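Local coordinates for pectate lyase 47 (Bacillus sp. TS-47, PDB 1VBL), which probably cleaves pectate, the polygalacturonate of plant cell walls, by calcium-dependent beta-elimination, as a thermostable secreted lyase of polysaccharide lyase family 1, at residues Phe165-Pro177 and Leu217-Asp229. Residues are numbered along the deposited sequence; the frame is centred on the assembly and turned at random.
Sequences FEAPLDYFPEWDP and LGTYFGRPFQQHD. With CA (calcium ion), chain B.
Asp170 and Gln227 join the two loops by a pair of hydrogen bonds. The backbone N of Asp170 donates to O of Gln227 at 2.8 Å, on a lone pair in the carbonyl plane; in return NE2 of Gln227 donates to O of Asp170 at 3.1 Å, approaching from above that carbonyl plane. The Gln227 chain, extended beyond CG, carries NE2 to O of Asp170 and to the edge of the Tyr171 ring. OD1 of Asp170 accepts a hydrogen bond from N of Phe172, two residues on, closing an Asx turn, while OD2 accepts one from N of Glu188.

Two waters extend this polar seam. One bridges O of Ala167 and NE2 of His228, lying in the plane of the imidazole, whose ND1 is bound to Asp214; the other donates to O of Pro168 and accepts from N of Asp229.

Side-chain packing follows the same path: Ala167 CB lies near CD2 of His228 and Leu169 CD1 near its NE2. The apolar Pro173 ring lies against Phe225, its CD 3.8 Å from Phe225 CZ.

Farther along, Phe221, in the type I' turn from Tyr220 to Arg223, drives its edge into the face of Trp175: CD1 of Phe221 stands 3.4 Å from CD2 of Trp175, an edge-to-face stack with the phenyl ring at 78° to the five-membered ring. Arg223 meets the indole edge through CG, 3.6 Å from Trp175 CH2, and its guanidinium makes a salt bridge with Glu184.

Segment 165-177 leaves a strand of the pectate lyase parallel beta-helix for a long loop, and 217-229 contains a beta-hairpin; their contact borders the calcium site, where Asp229 OD2 binds the calcium ion at 2.6 Å alongside Asp190 and Asp233.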
loop_
_atom_site.group_PDB
_atom_site.type_symbol
_atom_site.label_atom_id
_atom_site.label_comp_id
_atom_site.label_asym_id
_atom_site.label_seq_id
_atom_site.Cartn_x
_atom_site.Cartn_y
_atom_site.Cartn_z
ATOM N N PHE A 165 -6.669 5.199 -7.009
ATOM C CA PHE A 165 -7.173 3.918 -6.533
ATOM C C PHE A 165 -8.089 4.071 -5.335
ATOM O O PHE A 165 -7.678 4.602 -4.301
ATOM C CB PHE A 165 -6.029 2.991 -6.101
ATOM C CG PHE A 165 -5.162 2.511 -7.223
ATOM C CD1 PHE A 165 -4.094 3.282 -7.679
ATOM C CD2 PHE A 165 -5.404 1.277 -7.817
ATOM C CE1 PHE A 165 -3.275 2.825 -8.712
ATOM C CE2 PHE A 165 -4.594 0.810 -8.852
ATOM C CZ PHE A 165 -3.528 1.583 -9.301
ATOM N N GLU A 166 -9.331 3.625 -5.466
ATOM C CA GLU A 166 -10.234 3.656 -4.323
ATOM C C GLU A 166 -10.035 2.265 -3.728
ATOM O O GLU A 166 -10.311 1.260 -4.388
ATOM C CB GLU A 166 -11.692 3.827 -4.746
ATOM C CG GLU A 166 -12.630 3.946 -3.550
ATOM C CD GLU A 166 -14.094 3.956 -3.944
ATOM O OE1 GLU A 166 -14.590 2.913 -4.420
ATOM O OE2 GLU A 166 -14.745 5.007 -3.775
ATOM N N ALA A 167 -9.538 2.205 -2.498
ATOM C CA ALA A 167 -9.272 0.928 -1.845
ATOM C C ALA A 167 -10.412 -0.069 -2.002
ATOM O O ALA A 167 -11.582 0.268 -1.811
ATOM C CB ALA A 167 -8.976 1.148 -0.366
ATOM N N PRO A 168 -10.079 -1.319 -2.355
ATOM C CA PRO A 168 -11.085 -2.365 -2.534
ATOM C C PRO A 168 -11.718 -2.775 -1.209
ATOM O O PRO A 168 -11.072 -2.754 -0.163
ATOM C CB PRO A 168 -10.289 -3.499 -3.173
ATOM C CG PRO A 168 -8.936 -3.331 -2.562
ATOM C CD PRO A 168 -8.729 -1.835 -2.642
ATOM N N LEU A 169 -12.990 -3.140 -1.269
ATOM C CA LEU A 169 -13.729 -3.569 -0.093
ATOM C C LEU A 169 -13.829 -5.091 -0.108
ATOM O O LEU A 169 -14.217 -5.682 -1.117
ATOM C CB LEU A 169 -15.134 -2.964 -0.121
ATOM C CG LEU A 169 -15.644 -2.121 1.050
ATOM C CD1 LEU A 169 -14.631 -1.066 1.440
ATOM C CD2 LEU A 169 -16.958 -1.475 0.646
ATOM N N ASP A 170 -13.460 -5.718 1.005
ATOM C CA ASP A 170 -13.535 -7.170 1.143
ATOM C C ASP A 170 -14.923 -7.438 1.735
ATOM O O ASP A 170 -15.178 -7.094 2.889
ATOM C CB ASP A 170 -12.457 -7.664 2.114
ATOM C CG ASP A 170 -12.355 -9.181 2.161
ATOM O OD1 ASP A 170 -13.388 -9.861 1.970
ATOM O OD2 ASP A 170 -11.241 -9.694 2.403
ATOM N N TYR A 171 -15.811 -8.041 0.951
ATOM C CA TYR A 171 -17.174 -8.318 1.417
ATOM C C TYR A 171 -17.269 -9.432 2.451
ATOM O O TYR A 171 -18.304 -9.593 3.110
ATOM C CB TYR A 171 -18.085 -8.687 0.242
ATOM C CG TYR A 171 -18.333 -7.585 -0.764
ATOM C CD1 TYR A 171 -18.396 -6.249 -0.370
ATOM C CD2 TYR A 171 -18.575 -7.887 -2.101
ATOM C CE1 TYR A 171 -18.700 -5.242 -1.287
ATOM C CE2 TYR A 171 -18.882 -6.891 -3.023
ATOM C CZ TYR A 171 -18.944 -5.572 -2.610
ATOM O OH TYR A 171 -19.262 -4.591 -3.517
ATOM N N PHE A 172 -16.200 -10.205 2.594
ATOM C CA PHE A 172 -16.208 -11.314 3.537
ATOM C C PHE A 172 -14.962 -11.338 4.407
ATOM O O PHE A 172 -14.170 -12.276 4.352
ATOM C CB PHE A 172 -16.354 -12.623 2.764
ATOM C CG PHE A 172 -17.515 -12.619 1.812
ATOM C CD1 PHE A 172 -18.814 -12.798 2.278
ATOM C CD2 PHE A 172 -17.316 -12.356 0.460
ATOM C CE1 PHE A 172 -19.903 -12.709 1.412
ATOM C CE2 PHE A 172 -18.399 -12.265 -0.414
ATOM C CZ PHE A 172 -19.695 -12.440 0.065
ATOM N N PRO A 173 -14.778 -10.295 5.231
ATOM C CA PRO A 173 -13.622 -10.191 6.124
ATOM C C PRO A 173 -13.585 -11.372 7.078
ATOM O O PRO A 173 -14.625 -11.895 7.478
ATOM C CB PRO A 173 -13.875 -8.887 6.880
ATOM C CG PRO A 173 -14.741 -8.102 5.956
ATOM C CD PRO A 173 -15.681 -9.148 5.418
ATOM N N GLU A 174 -12.379 -11.778 7.443
ATOM C CA GLU A 174 -12.182 -12.878 8.367
ATOM C C GLU A 174 -12.182 -12.342 9.796
ATOM O O GLU A 174 -11.582 -11.305 10.076
ATOM C CB GLU A 174 -10.841 -13.549 8.072
ATOM C CG GLU A 174 -10.321 -14.450 9.169
ATOM C CD GLU A 174 -8.851 -14.776 8.981
ATOM O OE1 GLU A 174 -8.510 -15.448 7.986
ATOM O OE2 GLU A 174 -8.034 -14.351 9.824
ATOM N N TRP A 175 -12.873 -13.030 10.696
ATOM C CA TRP A 175 -12.882 -12.612 12.093
ATOM C C TRP A 175 -11.810 -13.415 12.813
ATOM O O TRP A 175 -11.767 -14.638 12.702
ATOM C CB TRP A 175 -14.237 -12.876 12.756
ATOM C CG TRP A 175 -14.176 -12.771 14.261
ATOM C CD1 TRP A 175 -14.342 -13.786 15.166
ATOM C CD2 TRP A 175 -13.897 -11.593 15.029
ATOM N NE1 TRP A 175 -14.182 -13.311 16.448
ATOM C CE2 TRP A 175 -13.907 -11.970 16.393
ATOM C CE3 TRP A 175 -13.637 -10.257 14.697
ATOM C CZ2 TRP A 175 -13.667 -11.055 17.424
ATOM C CZ3 TRP A 175 -13.398 -9.347 15.725
ATOM C CH2 TRP A 175 -13.415 -9.753 17.071
ATOM N N ASP A 176 -10.933 -12.725 13.534
ATOM C CA ASP A 176 -9.876 -13.393 14.283
ATOM C C ASP A 176 -10.000 -12.959 15.738
ATOM O O ASP A 176 -9.590 -11.859 16.099
ATOM C CB ASP A 176 -8.498 -12.997 13.754
ATOM C CG ASP A 176 -7.374 -13.743 14.449
ATOM O OD1 ASP A 176 -7.628 -14.346 15.515
ATOM O OD2 ASP A 176 -6.236 -13.723 13.937
ATOM N N PRO A 177 -10.572 -13.819 16.592
ATOM C CA PRO A 177 -10.738 -13.483 18.008
ATOM C C PRO A 177 -9.437 -13.309 18.795
ATOM O O PRO A 177 -9.447 -12.759 19.895
ATOM C CB PRO A 177 -11.589 -14.636 18.536
ATOM C CG PRO A 177 -11.151 -15.786 17.688
ATOM C CD PRO A 177 -11.099 -15.166 16.306
ATOM N N LEU A 217 -18.368 1.792 7.499
ATOM C CA LEU A 217 -18.466 0.339 7.415
ATOM C C LEU A 217 -19.168 -0.316 8.603
ATOM O O LEU A 217 -19.568 -1.477 8.530
ATOM C CB LEU A 217 -17.070 -0.271 7.237
ATOM C CG LEU A 217 -16.264 0.281 6.055
ATOM C CD1 LEU A 217 -14.940 -0.471 5.936
ATOM C CD2 LEU A 217 -17.076 0.150 4.772
ATOM N N GLY A 218 -19.305 0.423 9.697
ATOM C CA GLY A 218 -19.981 -0.123 10.858
ATOM C C GLY A 218 -19.099 -0.867 11.840
ATOM O O GLY A 218 -17.870 -0.858 11.743
ATOM N N THR A 219 -19.746 -1.524 12.795
ATOM C CA THR A 219 -19.052 -2.275 13.825
ATOM C C THR A 219 -19.778 -3.586 14.110
ATOM O O THR A 219 -21.008 -3.637 14.118
ATOM C CB THR A 219 -18.971 -1.458 15.132
ATOM O OG1 THR A 219 -18.206 -0.267 14.903
ATOM C CG2 THR A 219 -18.316 -2.270 16.239
ATOM N N TYR A 220 -19.002 -4.643 14.321
ATOM C CA TYR A 220 -19.544 -5.959 14.638
ATOM C C TYR A 220 -18.632 -6.595 15.672
ATOM O O TYR A 220 -17.409 -6.446 15.606
ATOM C CB TYR A 220 -19.617 -6.846 13.391
ATOM C CG TYR A 220 -20.602 -6.352 12.358
ATOM C CD1 TYR A 220 -20.170 -5.637 11.241
ATOM C CD2 TYR A 220 -21.972 -6.567 12.517
ATOM C CE1 TYR A 220 -21.080 -5.148 10.306
ATOM C CE2 TYR A 220 -22.889 -6.082 11.591
ATOM C CZ TYR A 220 -22.437 -5.373 10.488
ATOM O OH TYR A 220 -23.340 -4.897 9.566
ATOM N N PHE A 221 -19.226 -7.301 16.630
ATOM C CA PHE A 221 -18.454 -7.940 17.689
ATOM C C PHE A 221 -17.733 -6.863 18.490
ATOM O O PHE A 221 -16.723 -7.129 19.139
ATOM C CB PHE A 221 -17.426 -8.909 17.099
ATOM C CG PHE A 221 -18.029 -10.105 16.415
ATOM C CD1 PHE A 221 -17.220 -10.993 15.715
ATOM C CD2 PHE A 221 -19.398 -10.357 16.481
ATOM C CE1 PHE A 221 -17.759 -12.114 15.089
ATOM C CE2 PHE A 221 -19.950 -11.474 15.859
ATOM C CZ PHE A 221 -19.127 -12.356 15.162
ATOM N N GLY A 222 -18.257 -5.643 18.435
ATOM C CA GLY A 222 -17.647 -4.546 19.163
ATOM C C GLY A 222 -16.321 -4.095 18.578
ATOM O O GLY A 222 -15.544 -3.417 19.251
ATOM N N ARG A 223 -16.057 -4.479 17.329
ATOM C CA ARG A 223 -14.820 -4.104 16.651
ATOM C C ARG A 223 -15.140 -3.470 15.298
ATOM O O ARG A 223 -16.128 -3.822 14.655
ATOM C CB ARG A 223 -13.931 -5.335 16.425
ATOM C CG ARG A 223 -13.644 -6.166 17.668
ATOM C CD ARG A 223 -13.050 -5.318 18.775
ATOM N NE ARG A 223 -11.833 -4.638 18.349
ATOM C CZ ARG A 223 -11.529 -3.389 18.687
ATOM N NH1 ARG A 223 -12.358 -2.690 19.452
ATOM N NH2 ARG A 223 -10.401 -2.838 18.260
ATOM N N PRO A 224 -14.311 -2.514 14.852
ATOM C CA PRO A 224 -14.583 -1.891 13.554
ATOM C C PRO A 224 -14.562 -2.943 12.448
ATOM O O PRO A 224 -13.682 -3.802 12.412
ATOM C CB PRO A 224 -13.460 -0.859 13.420
ATOM C CG PRO A 224 -12.352 -1.442 14.252
ATOM C CD PRO A 224 -13.085 -1.969 15.459
ATOM N N PHE A 225 -15.548 -2.879 11.559
ATOM C CA PHE A 225 -15.655 -3.833 10.462
ATOM C C PHE A 225 -14.660 -3.440 9.372
ATOM O O PHE A 225 -15.012 -2.771 8.398
ATOM C CB PHE A 225 -17.085 -3.831 9.920
ATOM C CG PHE A 225 -17.435 -5.052 9.125
ATOM C CD1 PHE A 225 -17.180 -6.326 9.631
ATOM C CD2 PHE A 225 -18.038 -4.934 7.878
ATOM C CE1 PHE A 225 -17.522 -7.466 8.903
ATOM C CE2 PHE A 225 -18.381 -6.066 7.145
ATOM C CZ PHE A 225 -18.122 -7.335 7.661
ATOM N N GLN A 226 -13.415 -3.866 9.558
ATOM C CA GLN A 226 -12.327 -3.555 8.637
ATOM C C GLN A 226 -12.381 -4.334 7.325
ATOM O O GLN A 226 -11.854 -5.443 7.214
ATOM C CB GLN A 226 -10.989 -3.776 9.356
ATOM C CG GLN A 226 -10.855 -2.887 10.589
ATOM C CD GLN A 226 -9.596 -3.133 11.401
ATOM O OE1 GLN A 226 -9.327 -2.414 12.365
ATOM N NE2 GLN A 226 -8.821 -4.147 11.026
ATOM N N GLN A 227 -13.023 -3.731 6.332
ATOM C CA GLN A 227 -13.165 -4.341 5.018
ATOM C C GLN A 227 -12.037 -3.946 4.069
ATOM O O GLN A 227 -11.976 -4.418 2.931
ATOM C CB GLN A 227 -14.516 -3.959 4.417
ATOM C CG GLN A 227 -15.697 -4.595 5.137
ATOM C CD GLN A 227 -17.016 -4.280 4.464
ATOM O OE1 GLN A 227 -17.618 -3.233 4.706
ATOM N NE2 GLN A 227 -17.461 -5.180 3.600
ATOM N N HIS A 228 -11.153 -3.067 4.535
ATOM C CA HIS A 228 -10.013 -2.639 3.730
ATOM C C HIS A 228 -8.765 -3.309 4.271
ATOM O O HIS A 228 -8.750 -3.798 5.400
ATOM C CB HIS A 228 -9.774 -1.127 3.837
ATOM C CG HIS A 228 -10.879 -0.286 3.287
ATOM N ND1 HIS A 228 -11.694 0.483 4.087
ATOM C CD2 HIS A 228 -11.280 -0.064 2.014
ATOM C CE1 HIS A 228 -12.551 1.145 3.330
ATOM N NE2 HIS A 228 -12.322 0.831 2.069
ATOM N N ASP A 229 -7.718 -3.345 3.461
ATOM C CA ASP A 229 -6.460 -3.871 3.939
ATOM C C ASP A 229 -5.406 -2.844 3.549
ATOM O O ASP A 229 -5.546 -1.672 3.888
ATOM C CB ASP A 229 -6.143 -5.249 3.363
ATOM C CG ASP A 229 -5.085 -5.974 4.184
ATOM O OD1 ASP A 229 -5.121 -5.881 5.429
ATOM O OD2 ASP A 229 -4.221 -6.641 3.598
HETATM CA CA CA B . -2.108 -6.903 2.131
HETATM O O HOH W 1 -13.050 2.083 -0.209
HETATM O O HOH W 2 -8.382 -2.260 0.796
HETATM O O HOH W 3 -3.850 -8.467 1.639
HETATM O O HOH W 4 0.009 -8.159 1.240
HETATM O O HOH W 5 -1.626 -7.996 4.343
#